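PDB 3KYH: mRNA-capping enzyme subunit alpha from Saccharomyces cerevisiae, which catalyses the second step of mRNA capping, transferring GMP from GTP to the 5'-diphosphate end of RNA through a covalent enzyme-GMP intermediate. Local coordinates for residues C[296-301]-C[378-383]; C[290-295]-C[330-335]; C[248-253]-C[394-399]; C[72-77]-C[225-230]. All blocks are in the same frame, centred on the assembly; numbering follows the deposited sequence.

In the fold
Contact 4 closes first along the chain, in the nucleotidyltransferase domain, and joins Lys72 of the active site to 225-230. Contact 3 lies about 14 Å from it, centre to centre, and shares its sheet, where strand 247-249 runs beside 229-233; it ties that domain to the short helix 397-400 near the end of the modelled chain. Between the two halves of contact 3 the chain makes the C-terminal domain, which holds contacts 1 and 2. Both of these use strand 293-297, at successive segments with centres about 19 Å apart, and their segments alternate along the chain. The centres of contacts 2 and 4 are about 33 Å apart, so the C-terminal contacts lie well away from the GMP-accepting lysine.

Contact 1. Residues C[296-301]-C[378-383]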
loop_
_atom_site.group_PDB
_atom_site.type_symbol
_atom_site.label_atom_id
_atom_site.label_comp_id
_atom_site.label_asym_id
_atom_site.label_seq_id
_atom_site.Cartn_x
_atom_site.Cartn_y
_atom_site.Cartn_z
ATOM N N VAL C 296 -3.955 -42.407 -3.963
ATOM C CA VAL C 296 -3.345 -41.551 -2.931
ATOM C C VAL C 296 -2.634 -40.310 -3.486
ATOM O O VAL C 296 -1.707 -40.415 -4.303
ATOM C CB VAL C 296 -2.371 -42.348 -2.012
ATOM C CG1 VAL C 296 -3.119 -43.465 -1.260
ATOM C CG2 VAL C 296 -1.166 -42.900 -2.793
ATOM N N TRP C 297 -3.047 -39.138 -3.007
ATOM C CA TRP C 297 -2.563 -37.874 -3.568
ATOM C C TRP C 297 -1.103 -37.562 -3.242
ATOM O O TRP C 297 -0.687 -37.638 -2.088
ATOM C CB TRP C 297 -3.532 -36.703 -3.308
ATOM C CG TRP C 297 -3.258 -35.845 -2.098
ATOM C CD1 TRP C 297 -3.461 -36.185 -0.785
ATOM C CD2 TRP C 297 -2.760 -34.493 -2.092
ATOM N NE1 TRP C 297 -3.117 -35.132 0.036
ATOM C CE2 TRP C 297 -2.679 -34.085 -0.735
ATOM C CE3 TRP C 297 -2.370 -33.592 -3.096
ATOM C CZ2 TRP C 297 -2.212 -32.814 -0.355
ATOM C CZ3 TRP C 297 -1.930 -32.327 -2.718
ATOM C CH2 TRP C 297 -1.847 -31.953 -1.357
ATOM N N GLN C 298 -0.338 -37.265 -4.290
ATOM C CA GLN C 298 1.081 -36.938 -4.194
ATOM C C GLN C 298 1.310 -35.528 -4.748
ATOM O O GLN C 298 0.627 -35.101 -5.688
ATOM C CB GLN C 298 1.887 -37.963 -4.995
ATOM C CG GLN C 298 3.334 -38.175 -4.541
ATOM C CD GLN C 298 4.171 -38.975 -5.548
ATOM O OE1 GLN C 298 4.101 -38.743 -6.760
ATOM N NE2 GLN C 298 4.994 -39.898 -5.038
ATOM N N GLY C 299 2.264 -34.812 -4.154
ATOM C CA GLY C 299 2.613 -33.453 -4.578
ATOM C C GLY C 299 1.549 -32.422 -4.240
ATOM O O GLY C 299 1.231 -32.222 -3.064
ATOM N N GLY C 300 1.004 -31.779 -5.275
ATOM C CA GLY C 300 -0.013 -30.731 -5.135
ATOM C C GLY C 300 -0.805 -30.516 -6.413
ATOM O O GLY C 300 -0.837 -29.410 -6.962
ATOM N N ALA C 301 -1.451 -31.582 -6.878
ATOM C CA ALA C 301 -2.175 -31.563 -8.152
ATOM C C ALA C 301 -3.682 -31.827 -8.044
ATOM O O ALA C 301 -4.409 -31.651 -9.026
ATOM C CB ALA C 301 -1.514 -32.515 -9.154
ATOM N N ASN C 378 -4.597 -38.743 1.288
ATOM C CA ASN C 378 -3.385 -38.582 2.116
ATOM C C ASN C 378 -2.114 -38.829 1.330
ATOM O O ASN C 378 -2.053 -39.748 0.500
ATOM C CB ASN C 378 -3.357 -39.465 3.372
ATOM C CG ASN C 378 -3.734 -38.710 4.630
ATOM O OD1 ASN C 378 -4.678 -39.102 5.320
ATOM N ND2 ASN C 378 -3.008 -37.627 4.935
ATOM N N HIS C 379 -1.105 -38.014 1.635
ATOM C CA HIS C 379 0.164 -38.002 0.909
ATOM C C HIS C 379 0.849 -39.358 0.994
ATOM O O HIS C 379 0.879 -39.965 2.069
ATOM C CB HIS C 379 1.059 -36.855 1.397
ATOM C CG HIS C 379 2.349 -36.720 0.646
ATOM N ND1 HIS C 379 3.491 -36.207 1.225
ATOM C CD2 HIS C 379 2.689 -37.059 -0.622
ATOM C CE1 HIS C 379 4.473 -36.213 0.340
ATOM N NE2 HIS C 379 4.013 -36.732 -0.787
ATOM N N THR C 380 1.332 -39.831 -0.159
ATOM C CA THR C 380 1.954 -41.154 -0.331
ATOM C C THR C 380 2.820 -41.502 0.883
ATOM O O THR C 380 2.528 -42.467 1.591
ATOM C CB THR C 380 2.716 -41.266 -1.702
ATOM O OG1 THR C 380 1.798 -41.059 -2.791
ATOM C CG2 THR C 380 3.396 -42.637 -1.878
ATOM N N SER C 381 3.813 -40.651 1.149
ATOM C CA SER C 381 4.661 -40.727 2.342
ATOM C C SER C 381 3.862 -40.814 3.648
ATOM O O SER C 381 4.012 -41.782 4.405
ATOM C CB SER C 381 5.605 -39.526 2.385
ATOM O OG SER C 381 4.883 -38.313 2.490
ATOM N N VAL C 382 2.985 -39.831 3.877
ATOM C CA VAL C 382 2.142 -39.744 5.086
ATOM C C VAL C 382 1.108 -40.900 5.152
ATOM O O VAL C 382 0.316 -40.985 6.100
ATOM C CB VAL C 382 1.507 -38.303 5.253
ATOM C CG1 VAL C 382 1.031 -38.038 6.690
ATOM C CG2 VAL C 382 2.502 -37.198 4.863
ATOM N N VAL C 383 1.154 -41.802 4.169
ATOM C CA VAL C 383 0.337 -43.024 4.147
ATOM C C VAL C 383 1.237 -44.227 4.454
ATOM O O VAL C 383 0.901 -45.069 5.304
ATOM C CB VAL C 383 -0.410 -43.209 2.780
ATOM C CG1 VAL C 383 -0.920 -44.647 2.572
ATOM C CG2 VAL C 383 -1.565 -42.238 2.665
#
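The carbonyl oxygen Trp297 O is met by the backbone and the ring of His379, with Thr380 N also near. The CA-H of His379 points almost straight at it, with His379 CA 3.1 Å from Trp297 O and an angle of 170° at the hydrogen. The imidazole then brings its edge to the same oxygen, His379 CD2 lying 3.7 Å from Trp297 O; with CG anti to the backbone N (chi1 -177°) the ring is carried across Gln298, where His379 NE2 comes near Gln298 CG. The Gln298 amide plane is turned 66° from the ring. On the indole of Trp297, the backbone takes the edge: Asn378 N lies in the ring plane, 3.5 Å from Trp297 CD1. Trp297 also packs on the backbone of another protein chain of the assembly. The contact belongs to the C-terminal OB-fold domain, where the end of strand 293-297 receives the start of helix 380-392. Thr380 OG1 stands between two side chains, 3.5 Å from Val296 CG2 and 3.7 Å from Gln298 CG. Val296 crosses Thr380 at about a right angle, and its other methyl, CG1, faces Val383 CG2 at 4.4 Å, while Phe260 and Phe329 also touch this buried valine.

Contact 2. Residues C[290-295]-C[330-335]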
loop_
_atom_site.group_PDB
_atom_site.type_symbol
_atom_site.label_atom_id
_atom_site.label_comp_id
_atom_site.label_asym_id
_atom_site.label_seq_id
_atom_site.Cartn_x
_atom_site.Cartn_y
_atom_site.Cartn_z
ATOM N N PRO C 290 -18.904 -52.840 -10.074
ATOM C CA PRO C 290 -17.648 -52.816 -10.825
ATOM C C PRO C 290 -16.388 -52.573 -9.967
ATOM O O PRO C 290 -16.440 -52.763 -8.754
ATOM C CB PRO C 290 -17.892 -51.696 -11.833
ATOM C CG PRO C 290 -19.063 -50.873 -11.252
ATOM C CD PRO C 290 -19.419 -51.469 -9.924
ATOM N N VAL C 291 -15.267 -52.204 -10.584
ATOM C CA VAL C 291 -13.989 -52.115 -9.858
ATOM C C VAL C 291 -13.861 -50.758 -9.164
ATOM O O VAL C 291 -14.109 -49.729 -9.805
ATOM C CB VAL C 291 -12.725 -52.322 -10.759
ATOM C CG1 VAL C 291 -11.617 -52.982 -9.969
ATOM C CG2 VAL C 291 -13.017 -53.138 -12.013
ATOM N N PHE C 292 -13.470 -50.770 -7.879
ATOM C CA PHE C 292 -13.263 -49.553 -7.067
ATOM C C PHE C 292 -11.856 -49.389 -6.503
ATOM O O PHE C 292 -11.568 -49.760 -5.356
ATOM C CB PHE C 292 -14.373 -49.250 -6.021
ATOM C CG PHE C 292 -15.063 -50.456 -5.415
ATOM C CD1 PHE C 292 -15.915 -51.263 -6.179
ATOM C CD2 PHE C 292 -14.997 -50.686 -4.042
ATOM C CE1 PHE C 292 -16.598 -52.347 -5.607
ATOM C CE2 PHE C 292 -15.689 -51.754 -3.449
ATOM C CZ PHE C 292 -16.477 -52.593 -4.243
ATOM N N SER C 293 -11.003 -48.813 -7.351
ATOM C CA SER C 293 -9.573 -48.552 -7.079
ATOM C C SER C 293 -9.307 -47.331 -6.206
ATOM O O SER C 293 -9.825 -46.241 -6.465
ATOM C CB SER C 293 -8.809 -48.375 -8.391
ATOM O OG SER C 293 -9.527 -47.507 -9.250
ATOM N N LEU C 294 -8.436 -47.505 -5.222
ATOM C CA LEU C 294 -8.219 -46.481 -4.214
ATOM C C LEU C 294 -6.849 -45.779 -4.374
ATOM O O LEU C 294 -5.794 -46.389 -4.189
ATOM C CB LEU C 294 -8.552 -47.037 -2.803
ATOM C CG LEU C 294 -8.950 -48.495 -2.431
ATOM C CD1 LEU C 294 -9.186 -48.680 -0.951
ATOM C CD2 LEU C 294 -10.210 -49.043 -3.110
ATOM N N TYR C 295 -6.885 -44.507 -4.783
ATOM C CA TYR C 295 -5.681 -43.712 -5.102
ATOM C C TYR C 295 -5.256 -42.704 -4.013
ATOM O O TYR C 295 -6.097 -42.168 -3.287
ATOM C CB TYR C 295 -5.850 -42.940 -6.423
ATOM C CG TYR C 295 -6.248 -43.705 -7.692
ATOM C CD1 TYR C 295 -7.477 -44.384 -7.777
ATOM C CD2 TYR C 295 -5.455 -43.645 -8.848
ATOM C CE1 TYR C 295 -7.859 -45.045 -8.937
ATOM C CE2 TYR C 295 -5.841 -44.300 -10.026
ATOM C CZ TYR C 295 -7.049 -45.003 -10.068
ATOM O OH TYR C 295 -7.458 -45.671 -11.222
ATOM N N ALA C 330 -4.998 -50.459 -3.816
ATOM C CA ALA C 330 -5.905 -51.528 -3.411
ATOM C C ALA C 330 -7.301 -51.492 -4.003
ATOM O O ALA C 330 -7.764 -50.458 -4.496
ATOM C CB ALA C 330 -5.950 -51.678 -1.888
ATOM N N GLU C 331 -7.904 -52.677 -4.023
ATOM C CA GLU C 331 -9.326 -52.871 -4.281
ATOM C C GLU C 331 -10.037 -53.048 -2.929
ATOM O O GLU C 331 -9.488 -53.669 -1.996
ATOM C CB GLU C 331 -9.531 -54.082 -5.206
ATOM C CG GLU C 331 -9.391 -53.863 -6.761
ATOM C CD GLU C 331 -8.301 -52.879 -7.235
ATOM O OE1 GLU C 331 -7.425 -53.270 -8.037
ATOM O OE2 GLU C 331 -8.357 -51.691 -6.862
ATOM N N LEU C 332 -11.207 -52.422 -2.801
ATOM C CA LEU C 332 -11.962 -52.465 -1.550
ATOM C C LEU C 332 -12.649 -53.818 -1.377
ATOM O O LEU C 332 -11.986 -54.837 -1.512
ATOM C CB LEU C 332 -12.921 -51.271 -1.432
ATOM C CG LEU C 332 -13.524 -50.944 -0.052
ATOM C CD1 LEU C 332 -12.515 -50.197 0.821
ATOM C CD2 LEU C 332 -14.833 -50.147 -0.168
ATOM N N SER C 333 -13.947 -53.838 -1.080
ATOM C CA SER C 333 -14.726 -55.071 -0.844
ATOM C C SER C 333 -16.143 -54.762 -0.366
ATOM O O SER C 333 -16.388 -54.407 0.797
ATOM C CB SER C 333 -14.046 -56.077 0.113
ATOM O OG SER C 333 -13.584 -55.458 1.306
ATOM N N VAL C 334 -17.073 -54.901 -1.301
ATOM C CA VAL C 334 -18.469 -54.621 -1.021
ATOM C C VAL C 334 -19.286 -55.906 -1.164
ATOM O O VAL C 334 -19.512 -56.387 -2.280
ATOM C CB VAL C 334 -18.972 -53.405 -1.850
ATOM C CG1 VAL C 334 -20.490 -53.279 -1.824
ATOM C CG2 VAL C 334 -18.338 -52.132 -1.299
ATOM N N SER C 335 -19.655 -56.458 -0.005
ATOM C CA SER C 335 -20.476 -57.669 0.117
ATOM C C SER C 335 -21.916 -57.467 -0.392
ATOM O O SER C 335 -22.310 -56.341 -0.728
ATOM C CB SER C 335 -20.408 -58.239 1.555
ATOM O OG SER C 335 -21.237 -57.569 2.506
#
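Leu294 and Ala330 supply the hydrogen bond between these two segments: Leu294 N donates to Ala330 O at 3.1 Å, with an N-H...O angle of 149°. The carbonyl points nearly straight at its donor, the C=O...N angle being 165°. The charged and hydroxyl ends are held elsewhere. Glu331 sends OE1 to Lys328 in a salt bridge, and its chain, bent at chi2, passes Val291, with Glu331 CG 4.0 Å from Val291 CG1. Ser293 turns its hydroxyl to Ile263 O on the next strand.

Strand 293-297 runs between 326-331, an outermost strand of its sheet, and 259-263, in the antiparallel sheet of the OB-fold C-terminal domain. Beyond the pairing with 293-297, the chain of 326-331 continues into Leu332 to Val334.

Apolar contacts do most of the remaining work, and Phe292 is the main side chain in them. Its CD2-CE2-CZ side meets the other segment: Phe292 CD2 lies 3.4 Å from Leu332 CB, and Phe292 CE2 is 3.4 Å from Val334 CG2. The side chains of Leu332 and Val334 run at about a right angle to that of Phe292, while the backbone N of Val334 sits at the ring edge in its plane. Leu332, with CG anti to the backbone N (chi1 -164°), also lays CD2 along Phe292 CE2 at 3.8 Å. Its other methyl turns to the strand, Leu332 CD1 approaching Leu294 CD1 at 4.1 Å. Leu294 CG lies 4.4 Å from Ala330 CB, and beyond these Leu294 rests on Phe260 and Ala330 on Trp365.

Contact 3. Residues C[248-253]-C[394-399]; sequences LKWKPE and VSLEDL
Trp250 carries most of this contact with Val394, Leu396 and Leu399. Its CB leaves the backbone toward 394-399, and CG stands anti to the backbone N (chi1 -162°), which carries the indole across to the turn before helix 397-400. The five-membered ring arrives first: Trp250 CD1 packs on Leu399 CD1 at 3.7 Å, the leucine methyl coming obliquely to the ring. Next is NE1, which gives a weak hydrogen bond to Val394 O, 3.4 Å long and bent to 131° at the hydrogen. That oxygen lies at the indole edge, near its plane, and so also borders the six-membered ring, with Trp250 CZ2 at 3.4 Å from Val394 O. Trp250 CZ2 also comes near the backbone of the turn, 4.1 Å from Leu396 N. At the far end Trp250 CH2 meets Leu396 CD1 at 4.3 Å, this methyl lying over one face of the indole, displaced toward its rim.

Glu253 also points its side chain at the turn, beside Ser395, but the modelled place of its carboxylate is doubtful. Ser395, ahead of the turn into the helix, makes a weak capping bond: Ser395 OG accepts from Asp398 N, 3.4 Å away.

The sequence Leu248-Lys249-Trp250-Lys251-Pro252 is motif V of the nucleotidyltransferases. Trp250 follows strand 247-249, which lies between strands 49-52 and 229-233; the backbone of Trp250 pairs with Leu229, and its side chain is about 7 Å from that of Lys72. On the other segment, Leu399 leans on Phe53 and Val394 on His55 of helix 55-62.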
loop_
_atom_site.group_PDB
_atom_site.type_symbol
_atom_site.label_atom_id
_atom_site.label_comp_id
_atom_site.label_asym_id
_atom_site.label_seq_id
_atom_site.Cartn_x
_atom_site.Cartn_y
_atom_site.Cartn_z
ATOM N N LEU C 248 5.559 -48.716 26.095
ATOM C CA LEU C 248 4.763 -49.219 24.968
ATOM C C LEU C 248 3.271 -48.884 24.940
ATOM O O LEU C 248 2.589 -49.042 25.958
ATOM C CB LEU C 248 4.945 -50.737 24.855
ATOM C CG LEU C 248 6.363 -51.311 24.732
ATOM C CD1 LEU C 248 6.325 -52.835 24.883
ATOM C CD2 LEU C 248 7.060 -50.890 23.431
ATOM N N LYS C 249 2.770 -48.483 23.766
ATOM C CA LYS C 249 1.332 -48.227 23.551
ATOM C C LYS C 249 0.621 -49.146 22.553
ATOM O O LYS C 249 0.933 -49.144 21.351
ATOM C CB LYS C 249 1.036 -46.757 23.234
ATOM C CG LYS C 249 1.588 -46.195 21.910
ATOM C CD LYS C 249 1.200 -44.709 21.724
ATOM C CE LYS C 249 1.910 -44.164 20.473
ATOM N NZ LYS C 249 1.648 -42.746 20.090
ATOM N N TRP C 250 -0.326 -49.924 23.079
ATOM C CA TRP C 250 -1.163 -50.835 22.297
ATOM C C TRP C 250 -2.398 -50.090 21.786
ATOM O O TRP C 250 -3.014 -49.327 22.538
ATOM C CB TRP C 250 -1.632 -52.027 23.155
ATOM C CG TRP C 250 -2.096 -53.169 22.319
ATOM C CD1 TRP C 250 -1.325 -54.198 21.865
ATOM C CD2 TRP C 250 -3.400 -53.354 21.736
ATOM N NE1 TRP C 250 -2.068 -55.031 21.063
ATOM C CE2 TRP C 250 -3.343 -54.534 20.962
ATOM C CE3 TRP C 250 -4.615 -52.661 21.819
ATOM C CZ2 TRP C 250 -4.449 -55.032 20.271
ATOM C CZ3 TRP C 250 -5.720 -53.154 21.117
ATOM C CH2 TRP C 250 -5.624 -54.325 20.357
ATOM N N LYS C 251 -2.722 -50.307 20.509
ATOM C CA LYS C 251 -4.001 -49.893 19.889
ATOM C C LYS C 251 -4.634 -50.987 18.994
ATOM O O LYS C 251 -3.954 -51.974 18.694
ATOM C CB LYS C 251 -3.874 -48.546 19.167
ATOM C CG LYS C 251 -2.975 -48.511 17.948
ATOM C CD LYS C 251 -2.108 -47.265 17.960
ATOM C CE LYS C 251 -0.877 -47.484 18.852
ATOM N NZ LYS C 251 0.199 -46.472 18.582
ATOM N N PRO C 252 -5.954 -50.893 18.687
ATOM C CA PRO C 252 -6.537 -51.879 17.765
ATOM C C PRO C 252 -5.843 -51.890 16.403
ATOM O O PRO C 252 -5.534 -50.818 15.874
ATOM C CB PRO C 252 -7.998 -51.413 17.593
ATOM C CG PRO C 252 -8.257 -50.368 18.632
ATOM C CD PRO C 252 -7.012 -50.260 19.502
ATOM N N GLU C 253 -5.564 -53.089 15.877
ATOM C CA GLU C 253 -5.138 -53.285 14.473
ATOM C C GLU C 253 -6.071 -52.544 13.533
ATOM O O GLU C 253 -5.675 -52.128 12.447
ATOM C CB GLU C 253 -5.115 -54.773 14.077
ATOM C CG GLU C 253 -6.233 -55.665 14.669
ATOM C CD GLU C 253 -5.930 -56.120 16.089
ATOM O OE1 GLU C 253 -6.711 -55.810 17.022
ATOM O OE2 GLU C 253 -4.865 -56.746 16.264
ATOM N N VAL C 394 -0.806 -57.812 15.394
ATOM C CA VAL C 394 -0.809 -58.082 16.859
ATOM C C VAL C 394 -2.160 -57.953 17.572
ATOM O O VAL C 394 -2.407 -57.045 18.355
ATOM C CB VAL C 394 0.479 -57.717 17.715
ATOM C CG1 VAL C 394 0.682 -58.771 18.828
ATOM C CG2 VAL C 394 1.765 -57.709 16.892
ATOM N N SER C 395 -3.017 -58.931 17.302
ATOM C CA SER C 395 -4.370 -59.028 17.869
ATOM C C SER C 395 -4.335 -59.154 19.373
ATOM O O SER C 395 -3.272 -59.442 19.928
ATOM C CB SER C 395 -5.125 -60.214 17.249
ATOM O OG SER C 395 -5.744 -61.021 18.245
ATOM N N LEU C 396 -5.490 -58.946 20.012
ATOM C CA LEU C 396 -5.619 -59.116 21.459
ATOM C C LEU C 396 -5.168 -60.515 21.897
ATOM O O LEU C 396 -4.176 -60.606 22.637
ATOM C CB LEU C 396 -7.025 -58.771 21.932
ATOM C CG LEU C 396 -7.199 -58.178 23.337
ATOM C CD1 LEU C 396 -6.291 -56.970 23.642
ATOM C CD2 LEU C 396 -8.671 -57.823 23.541
ATOM N N GLU C 397 -5.819 -61.573 21.388
ATOM C CA GLU C 397 -5.349 -62.971 21.533
ATOM C C GLU C 397 -3.851 -63.116 21.219
ATOM O O GLU C 397 -3.126 -63.744 22.006
ATOM C CB GLU C 397 -6.186 -63.975 20.709
ATOM C CG GLU C 397 -7.438 -64.597 21.400
ATOM C CD GLU C 397 -7.159 -65.849 22.287
ATOM O OE1 GLU C 397 -6.065 -66.472 22.235
ATOM O OE2 GLU C 397 -8.068 -66.231 23.060
ATOM N N ASP C 398 -3.384 -62.481 20.133
ATOM C CA ASP C 398 -1.941 -62.424 19.773
ATOM C C ASP C 398 -1.013 -61.802 20.850
ATOM O O ASP C 398 0.188 -61.584 20.605
ATOM C CB ASP C 398 -1.713 -61.760 18.397
ATOM C CG ASP C 398 -1.650 -62.760 17.235
ATOM O OD1 ASP C 398 -1.460 -63.981 17.477
ATOM O OD2 ASP C 398 -1.763 -62.310 16.058
ATOM N N LEU C 399 -1.590 -61.492 22.014
ATOM C CA LEU C 399 -0.840 -61.210 23.242
ATOM C C LEU C 399 -1.281 -62.199 24.307
ATOM O O LEU C 399 -0.437 -62.728 25.030
ATOM C CB LEU C 399 -1.097 -59.794 23.793
ATOM C CG LEU C 399 -0.971 -58.511 22.975
ATOM C CD1 LEU C 399 -1.235 -57.279 23.846
ATOM C CD2 LEU C 399 0.395 -58.478 22.390
#

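Contact 4. Residues C[72-77]-C[225-230]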
loop_
_atom_site.group_PDB
_atom_site.type_symbol
_atom_site.label_atom_id
_atom_site.label_comp_id
_atom_site.label_asym_id
_atom_site.label_seq_id
_atom_site.Cartn_x
_atom_site.Cartn_y
_atom_site.Cartn_z
ATOM N N LYS C 72 -5.133 -47.701 28.327
ATOM C CA LYS C 72 -4.800 -46.314 27.906
ATOM C C LYS C 72 -6.014 -45.374 28.089
ATOM O O LYS C 72 -6.901 -45.337 27.209
ATOM C CB LYS C 72 -4.277 -46.250 26.439
ATOM C CG LYS C 72 -3.951 -44.833 25.956
ATOM C CD LYS C 72 -3.470 -44.658 24.481
ATOM C CE LYS C 72 -4.002 -43.324 23.825
ATOM N NZ LYS C 72 -3.100 -42.660 22.840
ATOM N N THR C 73 -6.063 -44.630 29.204
ATOM C CA THR C 73 -7.104 -43.612 29.417
ATOM C C THR C 73 -7.061 -42.536 28.336
ATOM O O THR C 73 -5.979 -42.020 28.028
ATOM C CB THR C 73 -6.971 -42.895 30.761
ATOM O OG1 THR C 73 -5.594 -42.602 31.024
ATOM C CG2 THR C 73 -7.524 -43.742 31.887
ATOM N N ASP C 74 -8.220 -42.223 27.750
ATOM C CA ASP C 74 -8.327 -41.215 26.679
ATOM C C ASP C 74 -8.827 -39.856 27.198
ATOM O O ASP C 74 -9.913 -39.349 26.833
ATOM C CB ASP C 74 -9.151 -41.726 25.482
ATOM C CG ASP C 74 -9.036 -40.820 24.247
ATOM O OD1 ASP C 74 -9.625 -39.709 24.239
ATOM O OD2 ASP C 74 -8.401 -41.235 23.246
ATOM N N GLY C 75 -8.005 -39.270 28.064
ATOM C CA GLY C 75 -8.278 -37.928 28.557
ATOM C C GLY C 75 -7.362 -36.901 27.917
ATOM O O GLY C 75 -6.964 -37.026 26.735
ATOM N N LEU C 76 -7.035 -35.886 28.721
ATOM C CA LEU C 76 -6.194 -34.792 28.291
ATOM C C LEU C 76 -4.931 -34.905 29.091
ATOM O O LEU C 76 -4.908 -34.398 30.211
ATOM C CB LEU C 76 -6.876 -33.453 28.581
ATOM C CG LEU C 76 -6.320 -32.223 27.846
ATOM C CD1 LEU C 76 -6.636 -32.271 26.348
ATOM C CD2 LEU C 76 -6.809 -30.897 28.431
ATOM N N ARG C 77 -3.923 -35.610 28.561
ATOM C CA ARG C 77 -2.625 -35.733 29.252
ATOM C C ARG C 77 -2.045 -34.358 29.596
ATOM O O ARG C 77 -1.713 -33.536 28.729
ATOM C CB ARG C 77 -1.589 -36.574 28.500
ATOM C CG ARG C 77 -0.240 -36.707 29.260
ATOM C CD ARG C 77 -0.069 -38.140 29.743
ATOM N NE ARG C 77 1.300 -38.458 30.139
ATOM C CZ ARG C 77 2.346 -38.449 29.313
ATOM N NH1 ARG C 77 2.198 -38.126 28.022
ATOM N NH2 ARG C 77 3.554 -38.735 29.789
ATOM N N LEU C 225 -12.645 -43.511 29.309
ATOM C CA LEU C 225 -12.382 -43.983 27.961
ATOM C C LEU C 225 -11.041 -44.660 27.870
ATOM O O LEU C 225 -10.094 -44.205 28.509
ATOM C CB LEU C 225 -12.376 -42.825 26.961
ATOM C CG LEU C 225 -13.531 -41.840 26.881
ATOM C CD1 LEU C 225 -13.026 -40.590 27.596
ATOM C CD2 LEU C 225 -13.824 -41.563 25.406
ATOM N N SER C 226 -10.944 -45.693 27.027
ATOM C CA SER C 226 -9.688 -46.433 26.870
ATOM C C SER C 226 -9.406 -47.029 25.479
ATOM O O SER C 226 -9.882 -48.135 25.158
ATOM C CB SER C 226 -9.515 -47.456 28.009
ATOM O OG SER C 226 -10.741 -48.104 28.330
ATOM N N ASP C 227 -8.596 -46.306 24.692
ATOM C CA ASP C 227 -8.246 -46.700 23.321
ATOM C C ASP C 227 -6.928 -47.484 23.138
ATOM O O ASP C 227 -6.028 -47.125 22.342
ATOM C CB ASP C 227 -8.448 -45.550 22.333
ATOM C CG ASP C 227 -7.415 -44.437 22.469
ATOM O OD1 ASP C 227 -6.742 -44.352 23.525
ATOM O OD2 ASP C 227 -7.296 -43.622 21.511
ATOM N N GLY C 228 -6.866 -48.588 23.890
ATOM C CA GLY C 228 -5.786 -49.571 23.847
ATOM C C GLY C 228 -5.308 -49.937 25.236
ATOM O O GLY C 228 -5.933 -49.570 26.223
ATOM N N LEU C 229 -4.205 -50.684 25.285
ATOM C CA LEU C 229 -3.439 -50.991 26.498
ATOM C C LEU C 229 -2.117 -50.227 26.468
ATOM O O LEU C 229 -1.581 -49.907 25.397
ATOM C CB LEU C 229 -3.115 -52.485 26.556
ATOM C CG LEU C 229 -3.704 -53.440 27.601
ATOM C CD1 LEU C 229 -5.204 -53.666 27.503
ATOM C CD2 LEU C 229 -2.958 -54.788 27.482
ATOM N N ILE C 230 -1.607 -49.940 27.664
ATOM C CA ILE C 230 -0.304 -49.317 27.864
ATOM C C ILE C 230 0.525 -50.251 28.762
ATOM O O ILE C 230 -0.037 -50.935 29.647
ATOM C CB ILE C 230 -0.502 -47.897 28.431
ATOM C CG1 ILE C 230 0.436 -46.859 27.781
ATOM C CG2 ILE C 230 -0.619 -47.896 29.963
ATOM C CD1 ILE C 230 1.878 -46.838 28.239
#
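Lys72 N and Asp74 N make the two firm bonds of this contact, each to a carbonyl of 225-230. Lys72 N reaches Gly228 O at 2.9 Å in a nearly straight bond (175°), and Asp74 N reaches Leu225 O at 2.8 Å. In both the donor stands well above the carbonyl plane. A weak third bond runs the other way, from Asp227 N to Lys72 O at 3.2 Å. Between them Thr73 and Ser226 form an antiparallel non-hydrogen-bonded pair, in which the CA-H of Ser226 points to Lys72 O and that of Thr73 to Leu225 O.

Lys72, the residue that takes up GMP, opens the Lys-Thr-Asp-Gly signature (motif I) of the covalent nucleotidyltransferases, and Asp227-Gly228 begins their motif IV. The backbone bonds thus set two active-site motifs against each other. Gly228 turns the chain through a corner, and the strands before and after it belong to different sheets or faces.

Among the side chains, Lys72 runs past Asp227 with CG anti to the backbone N and bends in its outer half, leaving Lys72 NZ 4.1 Å from Asp227 OD1, beyond salt-bridge range. Asp74 OD2 and Asp227 OD2 are 3.2 Å apart, two like-charged acceptors with no hydrogen bond between them and carboxylate planes 80° apart, and Glu255 adds a further acidic group nearby.

Farther out, Asp74 CB packs on Leu225 CB at 3.7 Å, and Leu225 CD1 lies against the carbonyl Asp74 O at 3.4 Å. Leu229 turns away from 72-77 onto helix 212-219.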